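PDB 2DXQ: acetyltransferase from Agrobacterium tumefaciens, which probably transfers the acetyl group of acetyl-CoA to an amine of a substrate not yet identified, as a GNAT-family N-acetyltransferase. Local coordinates for residues L8-P13 / G50-V55; D15-L20 / L33-A38; L20-V25 / V63-L68; R79-I84 / C115-L120; Y98-V103 / E134-V139. One frame throughout, in Å; residues are numbered along the deposited sequence.

Contact 1 (L8-P13 / G50-V55); sequences LRAAGP and GLTIFV
Arg9 starts from the position between its backbone N and carbonyl carbon (chi1 52°) and runs extended to NE, which lays it beside Val55, both side chains pointing the same way. Val55 CG2, also set between N and carbonyl carbon, lies against one face of the guanidinium near its rim, 4.0 Å from NH1. The same NH1 bends back to Ala10 O (3.2 Å) and makes a salt bridge with Asp15 OD2, so it has two oxygen partners. The backbones pair antiparallel: Arg9 N reaches Val55 O at 3.1 Å, and Val55 N returns to Arg9 O at 2.9 Å. Ala11 N, already beyond the strand, donates to Ile53 O at 2.7 Å, and Ala11 CB rests on Ile53 CB. Ala10 CB meets the methyl CG2 of Thr52 at 3.6 Å. Within this chain strand 6-10 is an outermost strand of the sheet, beside strand 51-58. Helix 98-112 packs on Leu8 and Phe54, while helices 16-26 and 35-47 pack on Ile53.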
# COMPACT_ATOMS: atom_id res chain seq x y z
N LEU A 8 -22.44 8.16 -2.63
CA LEU A 8 -21.06 7.78 -2.34
C LEU A 8 -21.17 6.79 -1.20
O LEU A 8 -21.80 7.09 -0.18
CB LEU A 8 -20.30 9.03 -1.90
CG LEU A 8 -18.92 8.89 -1.28
CD1 LEU A 8 -17.90 8.61 -2.34
CD2 LEU A 8 -18.59 10.18 -0.54
N ARG A 9 -20.56 5.62 -1.35
CA ARG A 9 -20.63 4.57 -0.33
C ARG A 9 -19.52 3.55 -0.54
O ARG A 9 -18.87 3.55 -1.57
CB ARG A 9 -21.98 3.87 -0.39
CG ARG A 9 -22.35 3.36 -1.77
CD ARG A 9 -23.69 2.61 -1.74
NE ARG A 9 -24.06 2.13 -3.07
CZ ARG A 9 -23.56 1.04 -3.63
NH1 ARG A 9 -22.65 0.31 -2.98
NH2 ARG A 9 -23.95 0.68 -4.84
N ALA A 10 -19.33 2.69 0.46
CA ALA A 10 -18.49 1.53 0.29
C ALA A 10 -19.20 0.54 -0.61
O ALA A 10 -20.45 0.45 -0.61
CB ALA A 10 -18.19 0.87 1.65
N ALA A 11 -18.41 -0.19 -1.40
CA ALA A 11 -18.94 -1.26 -2.24
C ALA A 11 -19.32 -2.45 -1.38
O ALA A 11 -18.79 -2.64 -0.28
CB ALA A 11 -17.90 -1.68 -3.29
N GLY A 12 -20.24 -3.26 -1.91
CA GLY A 12 -20.68 -4.48 -1.24
C GLY A 12 -21.04 -5.52 -2.29
O GLY A 12 -20.76 -5.32 -3.47
N PRO A 13 -21.68 -6.63 -1.86
CA PRO A 13 -21.96 -7.81 -2.70
C PRO A 13 -22.37 -7.48 -4.15
O PRO A 13 -21.63 -7.79 -5.10
CB PRO A 13 -23.11 -8.49 -1.94
CG PRO A 13 -22.80 -8.21 -0.51
CD PRO A 13 -22.20 -6.81 -0.49
N GLY A 50 -9.23 -3.44 7.12
CA GLY A 50 -8.67 -2.15 6.72
C GLY A 50 -8.75 -1.81 5.24
O GLY A 50 -8.29 -0.74 4.83
N LEU A 51 -9.36 -2.68 4.45
CA LEU A 51 -9.57 -2.42 3.02
C LEU A 51 -11.02 -2.01 2.78
O LEU A 51 -11.94 -2.72 3.22
CB LEU A 51 -9.26 -3.67 2.21
CG LEU A 51 -9.30 -3.62 0.67
CD1 LEU A 51 -8.45 -4.76 0.08
CD2 LEU A 51 -10.72 -3.66 0.08
N THR A 52 -11.23 -0.90 2.08
CA THR A 52 -12.57 -0.49 1.67
C THR A 52 -12.51 -0.03 0.23
O THR A 52 -11.66 0.78 -0.13
CB THR A 52 -13.13 0.65 2.55
OG1 THR A 52 -13.09 0.29 3.94
CG2 THR A 52 -14.58 0.93 2.14
N ILE A 53 -13.41 -0.57 -0.60
CA ILE A 53 -13.56 -0.08 -1.97
C ILE A 53 -14.70 0.93 -1.91
O ILE A 53 -15.81 0.59 -1.48
CB ILE A 53 -13.96 -1.20 -2.97
CG1 ILE A 53 -12.95 -2.36 -2.99
CG2 ILE A 53 -14.15 -0.60 -4.39
CD1 ILE A 53 -13.48 -3.65 -3.71
N PHE A 54 -14.44 2.18 -2.32
CA PHE A 54 -15.48 3.20 -2.36
C PHE A 54 -15.95 3.40 -3.78
O PHE A 54 -15.15 3.31 -4.70
CB PHE A 54 -14.96 4.51 -1.79
CG PHE A 54 -14.72 4.46 -0.31
CD1 PHE A 54 -15.81 4.40 0.57
CD2 PHE A 54 -13.43 4.44 0.20
CE1 PHE A 54 -15.60 4.34 1.96
CE2 PHE A 54 -13.21 4.38 1.57
CZ PHE A 54 -14.28 4.33 2.45
N VAL A 55 -17.25 3.66 -3.96
CA VAL A 55 -17.82 4.00 -5.26
C VAL A 55 -18.63 5.30 -5.18
O VAL A 55 -19.29 5.57 -4.19
CB VAL A 55 -18.73 2.87 -5.85
CG1 VAL A 55 -17.89 1.69 -6.31
CG2 VAL A 55 -19.79 2.40 -4.83
O HOH W 1 -15.40 -2.48 0.38

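Contact 2 (D15-L20 / L33-A38); sequences DLPGLL and LTTQEA
Leu33 and Leu20 touch where the chain enters helix 35-47, whose first turn is closed by a capping box and packs against the start of helix 16-26. Leu33 CB stands 4.2 Å from Leu20 CD2, and its carbonyl O faces Leu20 CD1. Thr34 is the N-cap: its OG1 accepts from Glu37 N at 3.0 Å, and its own N donates to Glu37 OE1, met on the anti side and 28° out of the carboxylate plane. Thr35 divides its side chain between two neighbours. Its CG2, anti to the backbone N, slides past Leu16 with 3.8 Å to CD2, while OG1, placed beside that N (chi1 -60°), sits 3.5 Å from Pro17 CG. Leu74 of the second subunit also packs on Leu16, Leu33 and Ala38, so this helix pair is part of the subunit interface. Ala38 CB touches both leucines, 4.0 Å from Leu16 CD2 and 3.9 Å from Leu20 CD2.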
# COMPACT_ATOMS: atom_id res chain seq x y z
N ASP A 15 -22.20 -5.07 -6.03
CA ASP A 15 -21.46 -4.06 -6.79
C ASP A 15 -20.43 -4.63 -7.75
O ASP A 15 -19.83 -3.90 -8.52
CB ASP A 15 -20.79 -3.07 -5.82
CG ASP A 15 -21.80 -2.18 -5.13
OD1 ASP A 15 -22.74 -1.72 -5.80
OD2 ASP A 15 -21.67 -1.96 -3.91
N LEU A 16 -20.23 -5.94 -7.70
CA LEU A 16 -19.15 -6.54 -8.47
C LEU A 16 -19.22 -6.30 -9.98
O LEU A 16 -18.21 -5.91 -10.57
CB LEU A 16 -18.97 -8.04 -8.10
CG LEU A 16 -17.77 -8.75 -8.72
CD1 LEU A 16 -16.46 -7.96 -8.51
CD2 LEU A 16 -17.66 -10.18 -8.13
N PRO A 17 -20.40 -6.53 -10.63
CA PRO A 17 -20.46 -6.24 -12.07
C PRO A 17 -20.04 -4.81 -12.43
O PRO A 17 -19.25 -4.60 -13.35
CB PRO A 17 -21.95 -6.48 -12.41
CG PRO A 17 -22.39 -7.48 -11.42
CD PRO A 17 -21.67 -7.10 -10.14
N GLY A 18 -20.55 -3.83 -11.67
CA GLY A 18 -20.24 -2.42 -11.90
C GLY A 18 -18.77 -2.07 -11.69
O GLY A 18 -18.19 -1.31 -12.47
N LEU A 19 -18.17 -2.65 -10.65
CA LEU A 19 -16.74 -2.49 -10.38
C LEU A 19 -15.90 -3.08 -11.49
O LEU A 19 -14.91 -2.48 -11.92
CB LEU A 19 -16.37 -3.17 -9.07
CG LEU A 19 -16.67 -2.37 -7.81
CD1 LEU A 19 -16.46 -3.26 -6.59
CD2 LEU A 19 -15.79 -1.12 -7.76
N LEU A 20 -16.28 -4.26 -11.97
CA LEU A 20 -15.52 -4.86 -13.07
C LEU A 20 -15.55 -3.98 -14.33
O LEU A 20 -14.54 -3.83 -15.02
CB LEU A 20 -16.01 -6.29 -13.36
CG LEU A 20 -15.73 -7.34 -12.27
CD1 LEU A 20 -16.45 -8.65 -12.60
CD2 LEU A 20 -14.21 -7.60 -12.17
N LEU A 33 -12.88 -10.22 -16.76
CA LEU A 33 -13.30 -11.20 -15.75
C LEU A 33 -14.81 -11.16 -15.60
O LEU A 33 -15.41 -10.08 -15.57
CB LEU A 33 -12.68 -10.86 -14.39
CG LEU A 33 -11.17 -10.96 -14.24
CD1 LEU A 33 -10.81 -10.59 -12.82
CD2 LEU A 33 -10.68 -12.36 -14.58
N THR A 34 -15.43 -12.33 -15.50
CA THR A 34 -16.85 -12.38 -15.20
C THR A 34 -17.06 -12.21 -13.70
O THR A 34 -16.13 -12.34 -12.91
CB THR A 34 -17.45 -13.72 -15.64
OG1 THR A 34 -16.87 -14.77 -14.84
CG2 THR A 34 -17.14 -13.97 -17.11
N THR A 35 -18.29 -11.89 -13.31
CA THR A 35 -18.65 -11.80 -11.91
C THR A 35 -18.31 -13.12 -11.20
O THR A 35 -17.83 -13.13 -10.06
CB THR A 35 -20.15 -11.42 -11.79
OG1 THR A 35 -20.35 -10.15 -12.43
CG2 THR A 35 -20.56 -11.30 -10.36
N GLN A 36 -18.51 -14.24 -11.90
CA GLN A 36 -18.20 -15.55 -11.31
C GLN A 36 -16.70 -15.73 -11.07
O GLN A 36 -16.30 -16.16 -9.98
CB GLN A 36 -18.74 -16.69 -12.19
CG GLN A 36 -20.26 -16.82 -12.15
CD GLN A 36 -20.96 -15.70 -12.89
OE1 GLN A 36 -20.44 -15.18 -13.88
NE2 GLN A 36 -22.15 -15.30 -12.40
N GLU A 37 -15.89 -15.40 -12.07
CA GLU A 37 -14.42 -15.49 -11.98
C GLU A 37 -13.86 -14.59 -10.88
O GLU A 37 -12.85 -14.91 -10.24
CB GLU A 37 -13.76 -15.11 -13.31
CG GLU A 37 -13.89 -16.21 -14.38
CD GLU A 37 -13.47 -15.75 -15.76
OE1 GLU A 37 -13.53 -14.53 -16.05
OE2 GLU A 37 -13.11 -16.63 -16.58
N ALA A 38 -14.53 -13.45 -10.67
CA ALA A 38 -14.04 -12.45 -9.75
C ALA A 38 -14.57 -12.60 -8.33
O ALA A 38 -14.11 -11.92 -7.42
CB ALA A 38 -14.35 -11.02 -10.30

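Contact 3 (L20-V25 / V63-L68); sequences LELYQV and VATATL
Leu22, Thr65 and Tyr23 carry the packing of helix 16-26 over strand 61-71, the two short segments crossing at 85° with their axes 8.9 Å apart. Leu22 drops its two methyls onto different parts of the strand. CD1 meets Thr65 CG2 at 3.8 Å, whereas CD2 lies 4.0 Å from the carbonyl carbon of Val63, at a classic beta bulge where Val63 and Ala64 both face Ala56. Thr65 has its hydroxyl anti to the backbone N (chi1 -175°) and its methyl between N and carbonyl carbon. That turns CG2 to the helix, where it also touches Tyr23 CE1, and leaves OG1 to bond with Phe54 O of the neighbouring strand. Tyr23 crosses Thr65 and Thr67 at about a right angle and carries its hydroxyl to their polar ends. Its OH is 3.7 Å from Thr67 OG1, too far for a direct bond, and one water fills the gap. This water lies at the ring edge in the ring plane, 2.8 Å from Tyr23 OH, 2.7 Å from Thr67 OG1 and 2.9 Å from Thr65 OG1, to which it donates. Thr75 of the second subunit packs on the tyrosine as well. Methyl packing thus holds one part of the contact, while a single water satisfies three buried hydroxyls without any direct helix-to-strand hydrogen bond, Thr65 OG1 also keeping its bond to Phe54 O.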
# COMPACT_ATOMS: atom_id res chain seq x y z
N LEU A 20 -16.28 -4.26 -11.97
CA LEU A 20 -15.52 -4.86 -13.07
C LEU A 20 -15.55 -3.98 -14.33
O LEU A 20 -14.54 -3.83 -15.02
CB LEU A 20 -16.01 -6.29 -13.36
CG LEU A 20 -15.73 -7.34 -12.27
CD1 LEU A 20 -16.45 -8.65 -12.60
CD2 LEU A 20 -14.21 -7.60 -12.17
N GLU A 21 -16.69 -3.36 -14.61
CA GLU A 21 -16.77 -2.43 -15.74
C GLU A 21 -15.81 -1.25 -15.59
O GLU A 21 -15.14 -0.85 -16.55
CB GLU A 21 -18.21 -1.96 -15.95
CG GLU A 21 -19.15 -3.11 -16.28
CD GLU A 21 -20.54 -2.68 -16.70
OE1 GLU A 21 -20.79 -1.46 -16.81
OE2 GLU A 21 -21.38 -3.58 -16.92
N LEU A 22 -15.72 -0.71 -14.38
CA LEU A 22 -14.78 0.37 -14.10
C LEU A 22 -13.34 -0.08 -14.29
O LEU A 22 -12.54 0.62 -14.88
CB LEU A 22 -14.99 0.94 -12.69
CG LEU A 22 -16.27 1.75 -12.48
CD1 LEU A 22 -16.46 2.08 -11.00
CD2 LEU A 22 -16.22 3.05 -13.32
N TYR A 23 -13.00 -1.27 -13.80
CA TYR A 23 -11.63 -1.75 -13.91
C TYR A 23 -11.26 -2.11 -15.34
O TYR A 23 -10.09 -2.06 -15.72
CB TYR A 23 -11.40 -2.93 -12.96
CG TYR A 23 -11.52 -2.59 -11.48
CD1 TYR A 23 -11.09 -1.36 -10.98
CD2 TYR A 23 -12.02 -3.52 -10.59
CE1 TYR A 23 -11.19 -1.06 -9.64
CE2 TYR A 23 -12.11 -3.25 -9.24
CZ TYR A 23 -11.69 -2.02 -8.76
OH TYR A 23 -11.78 -1.76 -7.42
N GLN A 24 -12.26 -2.42 -16.16
CA GLN A 24 -12.04 -2.58 -17.60
C GLN A 24 -11.73 -1.24 -18.29
O GLN A 24 -10.92 -1.19 -19.22
CB GLN A 24 -13.22 -3.32 -18.24
CG GLN A 24 -13.18 -4.81 -17.85
CD GLN A 24 -14.52 -5.52 -17.83
OE1 GLN A 24 -15.47 -5.10 -18.49
NE2 GLN A 24 -14.60 -6.63 -17.06
N VAL A 25 -12.35 -0.17 -17.80
CA VAL A 25 -12.00 1.20 -18.24
C VAL A 25 -10.58 1.56 -17.85
O VAL A 25 -9.80 2.09 -18.68
CB VAL A 25 -13.01 2.25 -17.68
CG1 VAL A 25 -12.51 3.68 -17.94
CG2 VAL A 25 -14.39 2.04 -18.30
N VAL A 63 -19.80 5.07 -11.02
CA VAL A 63 -19.17 5.91 -12.04
C VAL A 63 -17.74 6.32 -11.68
O VAL A 63 -17.04 6.88 -12.51
CB VAL A 63 -20.01 7.17 -12.35
CG1 VAL A 63 -21.30 6.79 -13.09
CG2 VAL A 63 -20.36 7.93 -11.07
N ALA A 64 -17.35 6.08 -10.43
CA ALA A 64 -15.94 6.23 -10.02
C ALA A 64 -15.67 5.31 -8.86
O ALA A 64 -16.59 4.91 -8.15
CB ALA A 64 -15.61 7.67 -9.62
N THR A 65 -14.39 5.00 -8.66
CA THR A 65 -14.02 4.15 -7.53
C THR A 65 -12.60 4.47 -7.09
O THR A 65 -11.79 5.01 -7.86
CB THR A 65 -14.15 2.64 -7.89
OG1 THR A 65 -13.89 1.83 -6.73
CG2 THR A 65 -13.20 2.24 -8.97
N ALA A 66 -12.33 4.18 -5.82
CA ALA A 66 -10.97 4.21 -5.25
C ALA A 66 -10.97 3.20 -4.12
O ALA A 66 -11.97 3.07 -3.39
CB ALA A 66 -10.65 5.59 -4.72
N THR A 67 -9.84 2.51 -3.94
CA THR A 67 -9.71 1.54 -2.87
C THR A 67 -8.77 2.09 -1.80
O THR A 67 -7.66 2.54 -2.11
CB THR A 67 -9.18 0.20 -3.41
OG1 THR A 67 -10.07 -0.30 -4.42
CG2 THR A 67 -8.98 -0.83 -2.26
N LEU A 68 -9.22 2.04 -0.55
CA LEU A 68 -8.43 2.49 0.58
C LEU A 68 -7.86 1.29 1.30
O LEU A 68 -8.59 0.34 1.59
CB LEU A 68 -9.31 3.30 1.54
CG LEU A 68 -8.66 3.79 2.83
CD1 LEU A 68 -7.50 4.77 2.54
CD2 LEU A 68 -9.76 4.45 3.68
O HOH W 2 -11.21 0.84 -6.62

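Contact 4 (R79-I84 / C115-L120); sequences RPYAFI and CYKVML. With PO4 (phosphate ion), chain D.
Met119, a selenomethionine, reaches from its strand to the rings of Phe83 and Tyr81. Its CB begins 3.9 Å from Phe83 CD1. CG, anti to the carbonyl carbon (chi1 -68°), directs SE obliquely toward the Phe83 ring, 4.1 Å from CE1, a Met-aromatic contact. The bend at chi3 (-73°) then swings CE over the Phe83 face, offset toward the rim and 3.5 Å from CZ, in a CH-pi contact. The same methyl touches Tyr81 CD2 at 3.5 Å, bridging the two rings. On the other side of the sheet Ile84 CD1 meets Val118 CG1 at 3.7 Å, and Cys115 SG rests on Ala82 CB. Tyr116 CB sits over the centre of the Arg79 guanidinium. Tyr116 OH donates to a phosphate ion, probably from the crystallisation liquor (2.9 Å to O1), also bonded by Arg76 of the same chain and by Arg148 of the second subunit. Along the strand's other edge, Lys117 to Leu120 pair antiparallel with a strand of the second subunit, continuing the sheet, and the two Phe83 rings stack. Backbone bonds such as Met119 N to Ala82 O (2.8 Å) join the strands in parallel, as in the beta-alpha-beta crossover of strand 81-88, helix 98-112 and strand 117-122.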
# COMPACT_ATOMS: atom_id res chain seq x y z
N ARG A 79 0.83 4.83 14.85
CA ARG A 79 -0.32 5.28 14.07
C ARG A 79 -0.33 4.60 12.72
O ARG A 79 0.73 4.43 12.11
CB ARG A 79 -0.28 6.78 13.89
CG ARG A 79 -0.61 7.54 15.16
CD ARG A 79 -0.50 8.99 14.92
NE ARG A 79 -1.63 9.52 14.16
CZ ARG A 79 -1.69 10.77 13.71
NH1 ARG A 79 -0.69 11.61 13.96
NH2 ARG A 79 -2.76 11.19 13.02
N PRO A 80 -1.53 4.20 12.24
CA PRO A 80 -1.59 3.49 10.97
C PRO A 80 -1.24 4.42 9.80
O PRO A 80 -1.17 5.65 9.97
CB PRO A 80 -3.05 3.01 10.89
CG PRO A 80 -3.81 4.04 11.71
CD PRO A 80 -2.87 4.36 12.84
N TYR A 81 -0.97 3.85 8.64
CA TYR A 81 -0.84 4.66 7.44
C TYR A 81 -1.72 4.02 6.38
O TYR A 81 -2.20 2.89 6.54
CB TYR A 81 0.62 4.79 6.97
CG TYR A 81 1.28 3.45 6.78
CD1 TYR A 81 2.03 2.88 7.81
CD2 TYR A 81 1.17 2.77 5.57
CE1 TYR A 81 2.62 1.64 7.66
CE2 TYR A 81 1.76 1.51 5.41
CZ TYR A 81 2.49 0.96 6.45
OH TYR A 81 3.09 -0.27 6.28
N ALA A 82 -1.91 4.72 5.26
CA ALA A 82 -2.82 4.20 4.26
C ALA A 82 -2.27 4.39 2.86
O ALA A 82 -1.47 5.30 2.62
CB ALA A 82 -4.17 4.89 4.37
N PHE A 83 -2.72 3.53 1.95
CA PHE A 83 -2.53 3.73 0.51
C PHE A 83 -3.89 3.86 -0.15
O PHE A 83 -4.89 3.30 0.33
CB PHE A 83 -1.87 2.51 -0.12
CG PHE A 83 -0.47 2.25 0.35
CD1 PHE A 83 0.60 2.88 -0.26
CD2 PHE A 83 -0.24 1.37 1.39
CE1 PHE A 83 1.91 2.64 0.17
CE2 PHE A 83 1.07 1.10 1.82
CZ PHE A 83 2.14 1.74 1.21
N ILE A 84 -3.91 4.56 -1.27
CA ILE A 84 -5.10 4.56 -2.14
C ILE A 84 -4.73 3.96 -3.49
O ILE A 84 -3.71 4.33 -4.09
CB ILE A 84 -5.71 5.97 -2.26
CG1 ILE A 84 -6.34 6.37 -0.92
CG2 ILE A 84 -6.79 6.00 -3.37
CD1 ILE A 84 -6.87 7.79 -0.89
N CYS A 115 -4.90 7.67 10.59
CA CYS A 115 -3.70 7.50 9.76
C CYS A 115 -2.88 8.79 9.74
O CYS A 115 -3.43 9.89 9.56
CB CYS A 115 -4.07 7.11 8.32
SG CYS A 115 -4.73 5.48 8.14
N TYR A 116 -1.56 8.69 9.91
CA TYR A 116 -0.74 9.89 9.87
C TYR A 116 -0.42 10.37 8.46
O TYR A 116 -0.10 11.54 8.23
CB TYR A 116 0.52 9.73 10.72
CG TYR A 116 1.62 8.87 10.15
CD1 TYR A 116 1.66 7.50 10.40
CD2 TYR A 116 2.64 9.43 9.39
CE1 TYR A 116 2.68 6.71 9.89
CE2 TYR A 116 3.66 8.64 8.87
CZ TYR A 116 3.67 7.29 9.13
OH TYR A 116 4.69 6.49 8.64
N LYS A 117 -0.50 9.45 7.50
CA LYS A 117 -0.27 9.80 6.11
C LYS A 117 -1.10 8.90 5.20
O LYS A 117 -1.50 7.79 5.59
CB LYS A 117 1.21 9.69 5.74
CG LYS A 117 1.73 8.26 5.73
CD LYS A 117 3.21 8.19 5.35
CE LYS A 117 3.73 6.80 5.66
NZ LYS A 117 5.15 6.61 5.18
N VAL A 118 -1.39 9.39 4.01
CA VAL A 118 -2.01 8.60 2.96
C VAL A 118 -1.12 8.70 1.73
O VAL A 118 -0.76 9.80 1.34
CB VAL A 118 -3.45 9.10 2.64
CG1 VAL A 118 -4.09 8.21 1.56
CG2 VAL A 118 -4.30 9.08 3.90
N MSE A 119 -0.79 7.57 1.11
CA MSE A 119 0.12 7.54 -0.03
C MSE A 119 -0.56 7.02 -1.29
O MSE A 119 -1.51 6.24 -1.22
CB MSE A 119 1.33 6.65 0.29
CG MSE A 119 2.22 7.24 1.37
SE MSE A 119 3.52 5.90 1.96
CE MSE A 119 2.31 4.78 2.94
N LEU A 120 -0.03 7.40 -2.45
CA LEU A 120 -0.57 6.93 -3.70
C LEU A 120 0.54 6.94 -4.73
O LEU A 120 1.33 7.87 -4.75
CB LEU A 120 -1.73 7.84 -4.15
CG LEU A 120 -2.39 7.46 -5.48
CD1 LEU A 120 -3.89 7.71 -5.43
CD2 LEU A 120 -1.74 8.23 -6.63
P PO4 D . 7.32 8.95 7.04
O1 PO4 D . 6.74 8.49 8.35
O2 PO4 D . 7.25 10.44 6.93
O3 PO4 D . 8.75 8.48 6.91
O4 PO4 D . 6.53 8.37 5.90

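Contact 5 (Y98-V103 / E134-V139); sequences YGRTVV and ESCGFV. With PO4 (phosphate ion), chain C; PO4 (phosphate ion), chain F.
The first turn of helix 98-112, whose N-terminus in GNAT enzymes receives the pyrophosphate of acetyl-CoA, here meets the end of helix 127-135 through Arg100 and Ser135. Arg100 NH1 donates to Ser135 OG at 2.9 Å in a nearly straight bond (175°), with the hydroxyl at the guanidinium edge and in its plane. Arg100 CG, set by chi1 (-163°) anti to the backbone N, lies 4.0 Å from Cys136 SG; the bends at chi2 and chi3 then carry the guanidinium to Ser135. Ser135 OG is bonded in addition to Phe132 O, within its own helix. A phosphate ion, probably from the crystallisation liquor, occupies the helix N-terminus: Arg100 N donates to its O3 at 2.9 Å and Gly99 N to its O4 at 3.0 Å. The same O3 lies over one face of the Arg100 guanidinium, near the rim. This is consistent with the phosphate marking the cofactor's pyrophosphate site. Past Ser135 a Schellman motif, with Gly137 at positive phi, turns the chain toward strand 139-148. Cys136 and Phe138, flanking that glycine, both turn to Val103. CG1 of the valine is 3.7 Å from Cys136 SG and meets the edge of the Phe138 ring, near its plane, 3.8 Å from CE2.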
# COMPACT_ATOMS: atom_id res chain seq x y z
N TYR A 98 -16.58 13.18 -9.93
CA TYR A 98 -16.83 11.92 -9.23
C TYR A 98 -15.54 11.29 -8.71
O TYR A 98 -15.52 10.74 -7.61
CB TYR A 98 -17.53 10.91 -10.14
CG TYR A 98 -18.95 11.26 -10.54
CD1 TYR A 98 -19.93 11.49 -9.58
CD2 TYR A 98 -19.32 11.31 -11.88
CE1 TYR A 98 -21.26 11.77 -9.95
CE2 TYR A 98 -20.64 11.61 -12.26
CZ TYR A 98 -21.60 11.84 -11.29
OH TYR A 98 -22.90 12.10 -11.67
N GLY A 99 -14.48 11.34 -9.52
CA GLY A 99 -13.15 10.89 -9.05
C GLY A 99 -12.67 11.65 -7.82
O GLY A 99 -12.20 11.05 -6.84
N ARG A 100 -12.75 12.98 -7.86
CA ARG A 100 -12.35 13.80 -6.72
C ARG A 100 -13.17 13.43 -5.48
O ARG A 100 -12.62 13.32 -4.39
CB ARG A 100 -12.42 15.30 -7.05
CG ARG A 100 -11.64 16.24 -6.07
CD ARG A 100 -11.03 17.47 -6.84
NE ARG A 100 -11.90 17.71 -7.94
CZ ARG A 100 -11.64 17.79 -9.23
NH1 ARG A 100 -10.42 17.76 -9.80
NH2 ARG A 100 -12.70 17.96 -9.96
N THR A 101 -14.48 13.21 -5.66
CA THR A 101 -15.34 12.86 -4.52
C THR A 101 -14.85 11.58 -3.85
O THR A 101 -14.69 11.52 -2.63
CB THR A 101 -16.81 12.69 -4.93
OG1 THR A 101 -17.28 13.90 -5.54
CG2 THR A 101 -17.67 12.37 -3.70
N VAL A 102 -14.61 10.56 -4.67
CA VAL A 102 -14.25 9.26 -4.11
C VAL A 102 -12.82 9.23 -3.49
O VAL A 102 -12.59 8.63 -2.44
CB VAL A 102 -14.54 8.13 -5.12
CG1 VAL A 102 -13.53 8.11 -6.27
CG2 VAL A 102 -14.62 6.80 -4.43
N VAL A 103 -11.89 9.92 -4.13
CA VAL A 103 -10.51 9.96 -3.60
C VAL A 103 -10.48 10.78 -2.32
O VAL A 103 -9.89 10.35 -1.30
CB VAL A 103 -9.51 10.52 -4.63
CG1 VAL A 103 -8.12 10.71 -4.01
CG2 VAL A 103 -9.44 9.59 -5.88
N GLU A 134 -3.22 16.27 -7.13
CA GLU A 134 -2.94 17.48 -6.35
C GLU A 134 -4.24 18.17 -5.92
O GLU A 134 -4.34 18.65 -4.80
CB GLU A 134 -2.02 18.43 -7.12
CG GLU A 134 -0.60 17.84 -7.28
CD GLU A 134 0.30 18.63 -8.20
OE1 GLU A 134 -0.22 19.44 -9.00
OE2 GLU A 134 1.53 18.42 -8.14
N SER A 135 -5.23 18.16 -6.79
CA SER A 135 -6.53 18.76 -6.49
C SER A 135 -7.29 18.01 -5.40
O SER A 135 -8.22 18.55 -4.80
CB SER A 135 -7.38 18.88 -7.76
OG SER A 135 -7.98 17.66 -8.16
N CYS A 136 -6.88 16.76 -5.13
CA CYS A 136 -7.45 15.95 -4.05
C CYS A 136 -6.75 16.22 -2.72
O CYS A 136 -7.16 15.69 -1.68
CB CYS A 136 -7.36 14.45 -4.38
SG CYS A 136 -8.38 13.95 -5.76
N GLY A 137 -5.69 17.02 -2.76
CA GLY A 137 -4.93 17.33 -1.54
C GLY A 137 -3.57 16.65 -1.45
O GLY A 137 -2.78 16.95 -0.53
N PHE A 138 -3.29 15.73 -2.37
CA PHE A 138 -1.96 15.08 -2.40
C PHE A 138 -0.86 16.06 -2.80
O PHE A 138 -1.08 16.97 -3.60
CB PHE A 138 -1.93 13.92 -3.40
CG PHE A 138 -2.61 12.67 -2.93
CD1 PHE A 138 -2.02 11.86 -1.95
CD2 PHE A 138 -3.83 12.28 -3.48
CE1 PHE A 138 -2.64 10.67 -1.51
CE2 PHE A 138 -4.45 11.07 -3.05
CZ PHE A 138 -3.87 10.29 -2.08
N VAL A 139 0.34 15.84 -2.25
CA VAL A 139 1.52 16.56 -2.68
C VAL A 139 2.47 15.57 -3.35
O VAL A 139 2.63 14.44 -2.88
CB VAL A 139 2.22 17.24 -1.48
CG1 VAL A 139 3.41 18.06 -1.94
CG2 VAL A 139 1.23 18.11 -0.72
P PO4 C . -13.10 13.82 -11.93
O1 PO4 C . -13.77 14.87 -12.77
O2 PO4 C . -11.62 13.83 -12.38
O3 PO4 C . -13.15 14.21 -10.48
O4 PO4 C . -13.64 12.45 -12.19
P PO4 F . -20.44 15.08 -8.09
O1 PO4 F . -19.94 14.03 -7.11
O2 PO4 F . -21.57 15.88 -7.47
O3 PO4 F . -19.30 15.98 -8.48
O4 PO4 F . -20.97 14.44 -9.35

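Contacts 1, 3 and 4 follow one sheet from its 6-10 edge to strand 117-122. Contacts 1 and 3 are 11 Å apart between centres and meet at Thr52 O and Leu68 N (2.8 Å), a probable hydrogen bond; Leu68 CD1 packs on Ala82 CB of contact 4 at 3.8 Å. Contact 2 shares Leu20 with contact 3 and lies 27 Å from contact 4, centre to centre, yet both touch the second subunit. Contact 5 uses the start of helix 98-112, which connects the strands of contact 4: its Val102 CG2 packs on Phe54 CB of contact 1 at 3.5 Å, and the Ala64 side chain of contact 3 is about 6 Å from a bound phosphate, close to the probable cofactor site.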